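Local coordinates for uncharacterized protein AF_1796 (PDB 1VIM) that is of unknown function but probably binds a carbohydrate derivative and acts as a sugar isomerase of the SIS family, PHI subfamily, at residues A[21-26]-A[144-149]; A[51-56]-A[77-82]; A[91-96]-A[117-122]; A[138-143]-A[164-169]. All blocks are in the same frame, centred on the assembly; numbering follows the deposited sequence. Where two conformers were deposited one is given.

How the contacts relate
Contacts 2, 3 and 4 all reach the parallel sheet of the SIS domain. Contact 3 is its buried centre, an unbroken ladder between two strands lined by aliphatic side chains. Contact 2 adds strand 76-78, an edge strand of this chain's sheet. It is joined to contact 3 because strand 50-53 pairs with both: Phe51 O lies 2.8 Å from Val94 N. Contact 4 lies at the other edge strand, 136-139, which with the chain beyond it packs on helix 160-181 through apolar side chains and one bridging water. Contact 1 is the most peripheral and only partly buried. Polar side chains carry much of it, on a helix that packs against the helix of contact 4.

Contact 1: residues A[21-26]-A[144-149]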
loop_
_atom_site.group_PDB
_atom_site.type_symbol
_atom_site.label_atom_id
_atom_site.label_comp_id
_atom_site.label_asym_id
_atom_site.label_seq_id
_atom_site.Cartn_x
_atom_site.Cartn_y
_atom_site.Cartn_z
ATOM N N VAL A 21 -29.387 2.411 -2.275
ATOM C CA VAL A 21 -28.475 1.718 -3.184
ATOM C C VAL A 21 -29.269 1.033 -4.315
ATOM O O VAL A 21 -28.897 1.179 -5.482
ATOM C CB VAL A 21 -27.589 0.700 -2.426
ATOM C CG1 VAL A 21 -26.757 -0.158 -3.406
ATOM C CG2 VAL A 21 -26.648 1.457 -1.522
ATOM N N SER A 22 -30.364 0.332 -3.956
ATOM C CA SER A 22 -31.231 -0.315 -4.954
ATOM C C SER A 22 -31.698 0.682 -6.005
ATOM O O SER A 22 -31.634 0.413 -7.230
ATOM C CB SER A 22 -32.450 -0.908 -4.260
ATOM O OG SER A 22 -32.102 -2.112 -3.638
ATOM N N GLU A 23 -32.133 1.853 -5.556
ATOM C CA GLU A 23 -32.648 2.853 -6.483
ATOM C C GLU A 23 -31.555 3.371 -7.389
ATOM O O GLU A 23 -31.781 3.610 -8.571
ATOM C CB GLU A 23 -33.294 4.002 -5.706
ATOM C CG GLU A 23 -33.925 5.073 -6.586
ATOM C CD GLU A 23 -35.245 4.665 -7.212
ATOM O OE1 GLU A 23 -35.724 3.533 -6.975
ATOM O OE2 GLU A 23 -35.799 5.507 -7.957
ATOM N N HIS A 24 -30.355 3.550 -6.841
ATOM C CA HIS A 24 -29.238 4.026 -7.648
ATOM C C HIS A 24 -28.764 3.025 -8.679
ATOM O O HIS A 24 -28.354 3.434 -9.763
ATOM C CB HIS A 24 -28.104 4.501 -6.728
ATOM C CG HIS A 24 -28.379 5.852 -6.150
ATOM N ND1 HIS A 24 -27.606 6.948 -6.450
ATOM C CD2 HIS A 24 -29.366 6.288 -5.333
ATOM C CE1 HIS A 24 -28.100 8.005 -5.830
ATOM N NE2 HIS A 24 -29.176 7.634 -5.153
ATOM N N ILE A 25 -28.826 1.731 -8.353
ATOM C CA ILE A 25 -28.429 0.740 -9.349
ATOM C C ILE A 25 -29.474 0.680 -10.462
ATOM O O ILE A 25 -29.115 0.600 -11.637
ATOM C CB ILE A 25 -28.219 -0.651 -8.737
ATOM C CG1 ILE A 25 -27.215 -0.632 -7.589
ATOM C CG2 ILE A 25 -27.742 -1.640 -9.820
ATOM C CD1 ILE A 25 -27.395 -1.892 -6.623
ATOM N N LYS A 26 -30.749 0.747 -10.094
ATOM C CA LYS A 26 -31.799 0.850 -11.110
ATOM C C LYS A 26 -31.587 2.085 -11.996
ATOM O O LYS A 26 -31.741 2.011 -13.236
ATOM C CB LYS A 26 -33.166 0.856 -10.424
ATOM C CG LYS A 26 -33.477 -0.505 -9.808
ATOM C CD LYS A 26 -34.831 -0.572 -9.137
ATOM C CE LYS A 26 -35.102 -1.969 -8.630
ATOM N NZ LYS A 26 -36.264 -2.607 -9.330
ATOM N N MET A 144 -28.561 11.749 -7.662
ATOM C CA MET A 144 -29.498 11.813 -8.790
ATOM C C MET A 144 -30.171 13.169 -8.882
ATOM O O MET A 144 -30.189 13.915 -7.908
ATOM C CB MET A 144 -30.539 10.724 -8.673
ATOM C CG MET A 144 -29.911 9.366 -8.836
ATOM S SD MET A 144 -31.040 8.038 -8.620
ATOM C CE MET A 144 -31.846 8.446 -7.201
ATOM N N LYS A 145 -30.713 13.460 -10.068
ATOM C CA LYS A 145 -31.378 14.722 -10.382
ATOM C C LYS A 145 -32.407 15.087 -9.305
ATOM O O LYS A 145 -32.433 16.222 -8.808
ATOM C CB LYS A 145 -32.027 14.614 -11.785
ATOM C CG LYS A 145 -33.175 15.581 -12.080
ATOM N N GLN A 146 -33.213 14.100 -8.923
ATOM C CA GLN A 146 -34.333 14.322 -8.015
ATOM C C GLN A 146 -33.917 14.335 -6.537
ATOM O O GLN A 146 -34.759 14.596 -5.671
ATOM C CB GLN A 146 -35.426 13.263 -8.246
ATOM C CG GLN A 146 -35.054 11.806 -7.796
ATOM C CD GLN A 146 -36.139 10.739 -8.093
ATOM O OE1 GLN A 146 -36.212 9.717 -7.405
ATOM N NE2 GLN A 146 -36.959 10.976 -9.107
ATOM N N GLU A 147 -32.650 14.036 -6.233
ATOM C CA GLU A 147 -32.201 13.992 -4.835
ATOM C C GLU A 147 -31.580 15.283 -4.324
ATOM O O GLU A 147 -30.846 15.934 -5.046
ATOM C CB GLU A 147 -31.165 12.888 -4.653
ATOM C CG GLU A 147 -31.734 11.481 -4.681
ATOM C CD GLU A 147 -30.651 10.424 -4.645
ATOM O OE1 GLU A 147 -29.574 10.645 -5.227
ATOM O OE2 GLU A 147 -30.877 9.375 -4.006
ATOM N N ARG A 148 -31.843 15.620 -3.068
ATOM C CA ARG A 148 -31.119 16.692 -2.357
ATOM C C ARG A 148 -29.843 16.113 -1.757
ATOM O O ARG A 148 -29.862 15.050 -1.110
ATOM C CB ARG A 148 -31.990 17.271 -1.249
ATOM C CG ARG A 148 -33.135 18.147 -1.743
ATOM C CD ARG A 148 -33.829 18.922 -0.617
ATOM N NE ARG A 148 -32.989 19.982 -0.035
ATOM C CZ ARG A 148 -32.834 21.203 -0.550
ATOM N NH1 ARG A 148 -33.466 21.549 -1.665
ATOM N NH2 ARG A 148 -32.046 22.090 0.061
ATOM N N ASP A 149 -28.736 16.823 -1.954
ATOM C CA ASP A 149 -27.465 16.317 -1.473
ATOM C C ASP A 149 -27.414 16.138 0.029
ATOM O O ASP A 149 -26.872 15.137 0.511
ATOM C CB ASP A 149 -26.326 17.211 -1.951
ATOM C CG ASP A 149 -24.988 16.607 -1.664
ATOM O OD1 ASP A 149 -24.382 16.991 -0.653
ATOM O OD2 ASP A 149 -24.504 15.704 -2.367
HETATM O O HOH W 1 -37.914 7.568 -7.270
#
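The imidazole of His24 has Met144 over one face and Glu147 at its edge. Met144 SD sits above the middle of the ring, 4.0 Å from its centroid. Met144 CG lies over the same face, and the bend at chi3 (-48°) brings Met144 CE within 3.5 Å of His24 NE2. At the edge, His24 NE2 donates to Glu147 OE2 at 2.7 Å. The bond is nearly straight (167°) and close to the ring plane. It meets the oxygen on its syn side, 24° out of the carboxylate plane. The other oxygen, Glu147 OE1, takes Met144 N at 2.9 Å on its anti side. One carboxylate therefore holds both the helix and the start of the type I turn 144-147. An alanine in place of Glu147 would probably leave His24 NE2 and Met144 N without the carboxylate they share and the ring freer to turn. Nearer the surface, a water donates to Glu23 OE2 and Gln146 OE1. His24 also packs against Met161 of helix 160-181. The straight NE2 bond and the thioether over the face probably limit turning of the imidazole. The carboxylate would also polarise the ring, and it joins helix 12-31 to the loop after strand 136-139.

Contact 2: residues A[51-56]-A[77-82]; sequences FVIGAG and YVVGET
Phe51 and Tyr77 both carry CG beside the backbone N and anti to the carbonyl carbon (chi1 -69° and -52°). Paired in register, both residues point to the same face of the sheet, and the like chi1 values swing their rings the same way. The rings meet obliquely. Their planes are 50° apart and their centroids 5.2 Å apart. Tyr77 CD2 lies over one face of the Phe51 ring, toward the rim, and is 3.8 Å from Phe51 CZ. An alanine in place of Phe51 would probably open a gap beside Tyr77 CD2 and leave the tyrosine ring less well fixed.

The backbones run parallel. Val52 N donates to Tyr77 O at 2.9 Å, and Val79 N donates to Val52 O at 2.9 Å. Val52 thus bonds to the residues on either side of Val78, its bridge partner. On the opposite face from the rings, Val52 CG2 touches Val78 CG2 at 3.9 Å, and Ala66 of helix 56-71 packs on both valines. Past the pairing, Val79 CG2 comes within 3.5 Å of Val52 O and lies against Ile53 CB at 4.0 Å. The chain then leaves the sheet through the type II turn 78-81.

Segment 51-56 also carries the glycines Gly54 and Gly56. Strand 50-53, helix 56-71 and strand 76-78 form a beta-alpha-beta unit. With the parallel sheet it belongs to, this unit is consistent with the Rossmann-like fold of SIS domains.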
loop_
_atom_site.group_PDB
_atom_site.type_symbol
_atom_site.label_atom_id
_atom_site.label_comp_id
_atom_site.label_asym_id
_atom_site.label_seq_id
_atom_site.Cartn_x
_atom_site.Cartn_y
_atom_site.Cartn_z
ATOM N N PHE A 51 -3.189 2.373 -17.144
ATOM C CA PHE A 51 -2.804 2.841 -15.829
ATOM C C PHE A 51 -4.064 3.305 -15.129
ATOM O O PHE A 51 -4.940 3.912 -15.788
ATOM C CB PHE A 51 -1.835 4.018 -15.947
ATOM C CG PHE A 51 -0.462 3.654 -16.480
ATOM C CD1 PHE A 51 -0.271 3.215 -17.796
ATOM C CD2 PHE A 51 0.666 3.803 -15.674
ATOM C CE1 PHE A 51 1.002 2.890 -18.262
ATOM C CE2 PHE A 51 1.934 3.516 -16.147
ATOM C CZ PHE A 51 2.106 3.043 -17.420
ATOM N N VAL A 52 -4.179 3.060 -13.820
ATOM C CA VAL A 52 -5.374 3.500 -13.087
ATOM C C VAL A 52 -4.998 4.372 -11.905
ATOM O O VAL A 52 -3.912 4.203 -11.308
ATOM C CB VAL A 52 -6.255 2.338 -12.602
ATOM C CG1 VAL A 52 -6.569 1.399 -13.755
ATOM C CG2 VAL A 52 -5.599 1.627 -11.424
ATOM N N ILE A 53 -5.884 5.309 -11.551
ATOM C CA ILE A 53 -5.635 6.153 -10.378
ATOM C C ILE A 53 -6.932 6.583 -9.733
ATOM O O ILE A 53 -7.897 6.914 -10.430
ATOM C CB ILE A 53 -4.768 7.396 -10.723
ATOM C CG1 ILE A 53 -4.453 8.204 -9.447
ATOM C CG2 ILE A 53 -5.466 8.298 -11.761
ATOM C CD1 ILE A 53 -3.452 9.293 -9.660
ATOM N N GLY A 54 -6.948 6.583 -8.399
ATOM C CA GLY A 54 -7.931 7.317 -7.614
ATOM C C GLY A 54 -7.319 7.641 -6.277
ATOM O O GLY A 54 -6.309 7.035 -5.909
ATOM N N ALA A 55 -7.903 8.610 -5.583
ATOM C CA ALA A 55 -7.440 8.960 -4.248
ATOM C C ALA A 55 -8.350 8.339 -3.213
ATOM O O ALA A 55 -9.532 8.169 -3.440
ATOM C CB ALA A 55 -7.450 10.459 -4.071
ATOM N N GLY A 56 -7.799 7.984 -2.062
ATOM C CA GLY A 56 -8.633 7.486 -0.965
ATOM C C GLY A 56 -9.465 6.279 -1.368
ATOM O O GLY A 56 -8.988 5.334 -1.999
ATOM N N TYR A 77 -1.435 -1.227 -14.648
ATOM C CA TYR A 77 -0.683 -0.736 -13.481
ATOM C C TYR A 77 -1.527 0.236 -12.711
ATOM O O TYR A 77 -2.418 0.882 -13.253
ATOM C CB TYR A 77 0.581 0.002 -13.923
ATOM C CG TYR A 77 1.422 -0.779 -14.875
ATOM C CD1 TYR A 77 2.222 -1.821 -14.432
ATOM C CD2 TYR A 77 1.410 -0.458 -16.249
ATOM C CE1 TYR A 77 3.019 -2.553 -15.413
ATOM C CE2 TYR A 77 2.163 -1.151 -17.161
ATOM C CZ TYR A 77 2.924 -2.170 -16.751
ATOM O OH TYR A 77 3.666 -2.744 -17.785
ATOM N N VAL A 78 -1.156 0.385 -11.443
ATOM C CA VAL A 78 -1.737 1.420 -10.581
ATOM C C VAL A 78 -0.712 2.541 -10.413
ATOM O O VAL A 78 0.444 2.297 -10.011
ATOM C CB VAL A 78 -2.038 0.836 -9.199
ATOM C CG1 VAL A 78 -2.652 1.908 -8.272
ATOM C CG2 VAL A 78 -2.973 -0.339 -9.316
ATOM N N VAL A 79 -1.124 3.778 -10.684
ATOM C CA VAL A 79 -0.206 4.913 -10.550
ATOM C C VAL A 79 0.340 4.990 -9.137
ATOM O O VAL A 79 -0.406 4.846 -8.167
ATOM C CB VAL A 79 -0.880 6.261 -10.944
ATOM C CG1 VAL A 79 0.054 7.450 -10.654
ATOM C CG2 VAL A 79 -1.292 6.242 -12.402
ATOM N N GLY A 80 1.655 5.173 -9.040
ATOM C CA GLY A 80 2.319 5.296 -7.745
ATOM C C GLY A 80 2.796 4.006 -7.109
ATOM O O GLY A 80 3.556 4.057 -6.138
ATOM N N GLU A 81 2.390 2.872 -7.657
ATOM C CA GLU A 81 2.764 1.594 -7.086
ATOM C C GLU A 81 4.125 1.091 -7.558
ATOM O O GLU A 81 4.730 1.594 -8.516
ATOM C CB GLU A 81 1.627 0.562 -7.263
ATOM C CG GLU A 81 0.392 0.905 -6.450
ATOM C CD GLU A 81 0.595 0.802 -4.975
ATOM O OE1 GLU A 81 1.578 0.142 -4.525
ATOM O OE2 GLU A 81 -0.240 1.412 -4.283
ATOM N N THR A 82 4.608 0.061 -6.868
ATOM C CA THR A 82 6.020 -0.290 -6.967
ATOM C C THR A 82 6.496 -0.590 -8.379
ATOM O O THR A 82 7.522 -0.050 -8.803
ATOM C CB THR A 82 6.287 -1.515 -6.107
ATOM O OG1 THR A 82 5.913 -1.239 -4.754
ATOM C CG2 THR A 82 7.791 -1.843 -6.025
#

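Contact 3: residues A[91-96]-A[117-122]. Unlike the reference sequence in segment 91-96: Gly95 (reference Ala).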
loop_
_atom_site.group_PDB
_atom_site.type_symbol
_atom_site.label_atom_id
_atom_site.label_comp_id
_atom_site.label_asym_id
_atom_site.label_seq_id
_atom_site.Cartn_x
_atom_site.Cartn_y
_atom_site.Cartn_z
ATOM N N ASP A 91 -0.377 4.875 -24.025
ATOM C CA ASP A 91 -1.120 4.288 -22.924
ATOM C C ASP A 91 -2.435 5.017 -22.665
ATOM O O ASP A 91 -2.715 6.065 -23.239
ATOM C CB ASP A 91 -0.218 4.288 -21.675
ATOM C CG ASP A 91 1.029 3.505 -21.889
ATOM O OD1 ASP A 91 0.973 2.402 -22.520
ATOM O OD2 ASP A 91 2.129 3.901 -21.468
ATOM N N VAL A 92 -3.237 4.444 -21.779
ATOM C CA VAL A 92 -4.446 5.102 -21.324
ATOM C C VAL A 92 -4.446 5.127 -19.805
ATOM O O VAL A 92 -4.092 4.141 -19.165
ATOM C CB VAL A 92 -5.711 4.431 -21.894
ATOM C CG1 VAL A 92 -5.855 3.013 -21.416
ATOM C CG2 VAL A 92 -6.967 5.251 -21.557
ATOM N N LEU A 93 -4.836 6.258 -19.257
ATOM C CA LEU A 93 -5.015 6.431 -17.822
ATOM C C LEU A 93 -6.498 6.452 -17.547
ATOM O O LEU A 93 -7.249 7.168 -18.230
ATOM C CB LEU A 93 -4.405 7.770 -17.403
ATOM C CG LEU A 93 -4.550 8.176 -15.931
ATOM C CD1 LEU A 93 -3.885 7.146 -14.971
ATOM C CD2 LEU A 93 -3.942 9.544 -15.737
ATOM N N VAL A 94 -6.922 5.676 -16.557
ATOM C CA VAL A 94 -8.309 5.688 -16.094
ATOM C C VAL A 94 -8.282 6.349 -14.719
ATOM O O VAL A 94 -7.710 5.811 -13.773
ATOM C CB VAL A 94 -8.912 4.273 -15.991
ATOM C CG1 VAL A 94 -10.367 4.366 -15.500
ATOM C CG2 VAL A 94 -8.823 3.545 -17.367
ATOM N N GLY A 95 -8.913 7.507 -14.603
ATOM C CA GLY A 95 -8.982 8.242 -13.354
ATOM C C GLY A 95 -10.380 8.191 -12.788
ATOM O O GLY A 95 -11.360 8.455 -13.487
ATOM N N ILE A 96 -10.483 7.860 -11.517
ATOM C CA ILE A 96 -11.772 7.742 -10.836
ATOM C C ILE A 96 -11.888 8.831 -9.798
ATOM O O ILE A 96 -11.072 8.917 -8.885
ATOM C CB ILE A 96 -11.872 6.365 -10.155
ATOM C CG1 ILE A 96 -11.673 5.255 -11.181
ATOM C CG2 ILE A 96 -13.230 6.225 -9.441
ATOM C CD1 ILE A 96 -11.703 3.880 -10.574
ATOM N N SER A 117 -0.567 10.472 -23.091
ATOM C CA SER A 117 -1.498 9.401 -22.792
ATOM C C SER A 117 -2.933 9.836 -23.027
ATOM O O SER A 117 -3.272 11.012 -22.859
ATOM C CB SER A 117 -1.303 8.984 -21.325
ATOM O OG SER A 117 -2.254 8.005 -20.864
ATOM N N LYS A 118 -3.790 8.881 -23.359
ATOM C CA LYS A 118 -5.223 9.142 -23.357
ATOM C C LYS A 118 -5.774 9.019 -21.929
ATOM O O LYS A 118 -5.118 8.439 -21.048
ATOM C CB LYS A 118 -5.951 8.204 -24.331
ATOM C CG LYS A 118 -5.585 8.540 -25.805
ATOM C CD LYS A 118 -6.329 7.702 -26.786
ATOM C CE LYS A 118 -5.866 8.018 -28.198
ATOM N NZ LYS A 118 -6.725 7.261 -29.163
ATOM N N LEU A 119 -6.976 9.548 -21.709
ATOM C CA LEU A 119 -7.566 9.604 -20.379
ATOM C C LEU A 119 -9.044 9.264 -20.445
ATOM O O LEU A 119 -9.786 9.825 -21.266
ATOM C CB LEU A 119 -7.377 11.009 -19.785
ATOM C CG LEU A 119 -8.069 11.340 -18.457
ATOM C CD1 LEU A 119 -7.506 10.495 -17.288
ATOM C CD2 LEU A 119 -7.945 12.848 -18.121
ATOM N N VAL A 120 -9.448 8.311 -19.614
ATOM C CA VAL A 120 -10.840 8.029 -19.345
ATOM C C VAL A 120 -11.141 8.549 -17.962
ATOM O O VAL A 120 -10.471 8.164 -16.994
ATOM C CB VAL A 120 -11.161 6.525 -19.391
ATOM C CG1 VAL A 120 -12.612 6.273 -19.030
ATOM C CG2 VAL A 120 -10.796 5.924 -20.740
ATOM N N ALA A 121 -12.163 9.401 -17.854
ATOM C CA ALA A 121 -12.595 9.907 -16.554
ATOM C C ALA A 121 -13.843 9.169 -16.135
ATOM O O ALA A 121 -14.835 9.205 -16.842
ATOM C CB ALA A 121 -12.840 11.425 -16.612
ATOM N N VAL A 122 -13.791 8.503 -14.982
ATOM C CA VAL A 122 -14.966 7.885 -14.369
ATOM C C VAL A 122 -15.375 8.826 -13.245
ATOM O O VAL A 122 -14.697 8.907 -12.215
ATOM C CB VAL A 122 -14.684 6.471 -13.830
ATOM C CG1 VAL A 122 -15.937 5.893 -13.194
ATOM C CG2 VAL A 122 -14.150 5.566 -14.937
#
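Strands 92-96 and 118-122 run parallel, their axes 4.6 Å apart at closest approach and 20° from alignment, joined by five backbone hydrogen bonds that alternate between the strands from Lys118 N to Asp91 O at one end to Val122 N to Gly95 O at the other.

On one face, Leu93 and Leu119 lie side by side and point the same way. Each has CG anti to its own backbone N (chi1 177° and 173°). Leu119 CD1 meets Leu93 CG at 4.0 Å and also comes within 3.5 Å of Leu93 O. Gly95, an alanine in the reference sequence, leaves no side chain beside Leu119, whose CD1 lies 4.3 Å from Gly95 N.

The two strands and helix 103-115 between them make a beta-alpha-beta unit at the middle of the parallel sheet. That helix covers the leucine face, with Ser109 against both Leu93 and Leu119.

The other face is mostly valine. Two of its contacts run diagonally: Val92 CG2 touches Val120 CG2 at 4.0 Å, and Val94 CG1 touches Val122 CG2 at 4.0 Å. Ile96 instead lies directly alongside Val122, with Ile96 CG1 4.2 Å from Val122 CB. Met40 and Leu43 of helix 34-46 pack on this layer. At the start of the ladder, the carboxylate of Asp91 turns to Arg48 in a salt bridge and to Thr88 N in a hydrogen bond.

Contact 4: residues A[138-143]-A[164-169]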
loop_
_atom_site.group_PDB
_atom_site.type_symbol
_atom_site.label_atom_id
_atom_site.label_comp_id
_atom_site.label_asym_id
_atom_site.label_seq_id
_atom_site.Cartn_x
_atom_site.Cartn_y
_atom_site.Cartn_z
ATOM N N MET A 138 -16.853 8.967 -18.733
ATOM C CA MET A 138 -17.787 7.930 -18.372
ATOM C C MET A 138 -18.544 8.381 -17.134
ATOM O O MET A 138 -18.009 8.358 -16.016
ATOM C CB MET A 138 -17.018 6.617 -18.170
ATOM C CG MET A 138 -17.861 5.408 -17.871
ATOM S SD MET A 138 -18.838 4.868 -19.321
ATOM C CE MET A 138 -20.431 5.088 -18.692
ATOM N N VAL A 139 -19.762 8.878 -17.349
ATOM C CA VAL A 139 -20.504 9.498 -16.266
ATOM C C VAL A 139 -21.218 8.452 -15.450
ATOM O O VAL A 139 -22.021 7.673 -15.958
ATOM C CB VAL A 139 -21.503 10.526 -16.798
ATOM C CG1 VAL A 139 -22.254 11.156 -15.636
ATOM C CG2 VAL A 139 -20.766 11.596 -17.598
ATOM N N VAL A 140 -20.863 8.405 -14.175
ATOM C CA VAL A 140 -21.505 7.548 -13.197
ATOM C C VAL A 140 -21.859 8.465 -12.053
ATOM O O VAL A 140 -20.977 8.950 -11.361
ATOM C CB VAL A 140 -20.551 6.406 -12.718
ATOM C CG1 VAL A 140 -21.232 5.544 -11.713
ATOM C CG2 VAL A 140 -20.081 5.548 -13.937
ATOM N N LYS A 141 -23.144 8.755 -11.891
ATOM C CA LYS A 141 -23.590 9.726 -10.862
ATOM C C LYS A 141 -23.512 9.183 -9.460
ATOM O O LYS A 141 -23.760 8.000 -9.237
ATOM C CB LYS A 141 -25.064 10.087 -11.068
ATOM C CG LYS A 141 -25.426 10.552 -12.440
ATOM C CD LYS A 141 -24.708 11.853 -12.772
ATOM C CE LYS A 141 -25.323 13.037 -12.055
ATOM N NZ LYS A 141 -24.358 14.173 -11.899
ATOM N N GLY A 142 -23.241 10.061 -8.499
ATOM C CA GLY A 142 -23.494 9.761 -7.105
ATOM C C GLY A 142 -24.906 10.206 -6.772
ATOM O O GLY A 142 -25.768 9.389 -6.549
ATOM N N LYS A 143 -25.120 11.514 -6.742
ATOM C CA LYS A 143 -26.449 12.088 -6.494
ATOM C C LYS A 143 -27.293 12.128 -7.774
ATOM O O LYS A 143 -26.804 12.513 -8.861
ATOM C CB LYS A 143 -26.294 13.492 -5.919
ATOM C CG LYS A 143 -27.637 14.144 -5.541
ATOM C CD LYS A 143 -27.478 15.634 -5.240
ATOM C CE LYS A 143 -27.705 16.508 -6.468
ATOM N NZ LYS A 143 -29.055 16.425 -7.123
ATOM N N LEU A 164 -19.811 3.431 -4.545
ATOM C CA LEU A 164 -20.482 2.142 -4.745
ATOM C C LEU A 164 -20.963 1.980 -6.176
ATOM O O LEU A 164 -20.840 0.913 -6.765
ATOM C CB LEU A 164 -21.693 2.030 -3.795
ATOM C CG LEU A 164 -21.362 1.899 -2.332
ATOM C CD1 LEU A 164 -22.652 1.908 -1.536
ATOM C CD2 LEU A 164 -20.528 0.642 -2.082
ATOM N N THR A 165 -21.502 3.040 -6.741
ATOM C CA THR A 165 -22.047 2.930 -8.082
ATOM C C THR A 165 -20.912 2.724 -9.089
ATOM O O THR A 165 -21.050 1.946 -10.037
ATOM C CB THR A 165 -22.860 4.188 -8.422
ATOM O OG1 THR A 165 -23.881 4.374 -7.428
ATOM C CG2 THR A 165 -23.640 4.004 -9.741
ATOM N N ALA A 166 -19.795 3.416 -8.890
ATOM C CA ALA A 166 -18.644 3.272 -9.769
ATOM C C ALA A 166 -18.067 1.850 -9.671
ATOM O O ALA A 166 -17.719 1.241 -10.687
ATOM C CB ALA A 166 -17.573 4.344 -9.447
ATOM N N MET A 167 -17.997 1.300 -8.462
ATOM C CA MET A 167 -17.525 -0.064 -8.298
ATOM C C MET A 167 -18.424 -1.026 -9.054
ATOM O O MET A 167 -17.938 -1.915 -9.785
ATOM C CB MET A 167 -17.474 -0.447 -6.812
ATOM C CG MET A 167 -16.754 -1.786 -6.570
ATOM S SD MET A 167 -14.948 -1.888 -7.055
ATOM C CE MET A 167 -14.941 -2.538 -8.821
ATOM N N ILE A 168 -19.733 -0.862 -8.904
ATOM C CA ILE A 168 -20.674 -1.769 -9.554
ATOM C C ILE A 168 -20.580 -1.619 -11.077
ATOM O O ILE A 168 -20.555 -2.616 -11.817
ATOM C CB ILE A 168 -22.101 -1.462 -9.048
ATOM C CG1 ILE A 168 -22.253 -1.973 -7.618
ATOM C CG2 ILE A 168 -23.144 -2.127 -9.955
ATOM C CD1 ILE A 168 -23.431 -1.368 -6.870
ATOM N N PHE A 169 -20.493 -0.376 -11.561
ATOM C CA PHE A 169 -20.273 -0.131 -12.972
ATOM C C PHE A 169 -19.020 -0.824 -13.506
ATOM O O PHE A 169 -19.041 -1.443 -14.579
ATOM C CB PHE A 169 -20.200 1.369 -13.294
ATOM C CG PHE A 169 -19.660 1.631 -14.655
ATOM C CD1 PHE A 169 -20.411 1.303 -15.787
ATOM C CD2 PHE A 169 -18.362 2.093 -14.811
ATOM C CE1 PHE A 169 -19.860 1.491 -17.044
ATOM C CE2 PHE A 169 -17.826 2.301 -16.061
ATOM C CZ PHE A 169 -18.569 1.990 -17.178
HETATM O O HOH W 2 -25.523 6.400 -8.152
#
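Strand 136-139, an edge strand of this chain's sheet, and the chain just beyond it pack on helix 160-181, with Met138 and Val140 facing Phe169 and Thr165. Met138 comes at the phenylalanine ring from the opposite direction. Its CG lies anti to the backbone N (chi1 -176°), and a bend at chi2 (70°) folds the rest of the chain round the far end of the ring. Met138 CG and SD are each 3.6 Å from Phe169 CZ. The sulfur stands oblique to the ring: Met138 SD is 4.6 Å from the Phe169 centroid, in a Met-aromatic contact.

Val140 divides its two methyls between two partners. Val140 CG2 touches Phe169 CD2 at 4.0 Å. Val140 CG1 presses on Thr165 CG2 at 3.5 Å, a close carbon-carbon approach, and lies 3.8 Å from Ala166 N. The valine and threonine side chains run antiparallel past one another.

Polar groups meet through water at the end of the contact. One water donates to Lys141 O at 2.6 Å and to Thr165 OG1 at 2.7 Å. Thr165 OG1 is also hydrogen-bonded to Met161 O, one turn earlier in the helix, and Lys141 NZ to Gly124 O.

Val37 of helix 34-46 touches both Met138 and Phe169. Met167 and Ile168 pack on the second subunit. The arrangement is that of a helical layer on one face of the parallel sheet, consistent with the alpha-beta-alpha fold of SIS domains.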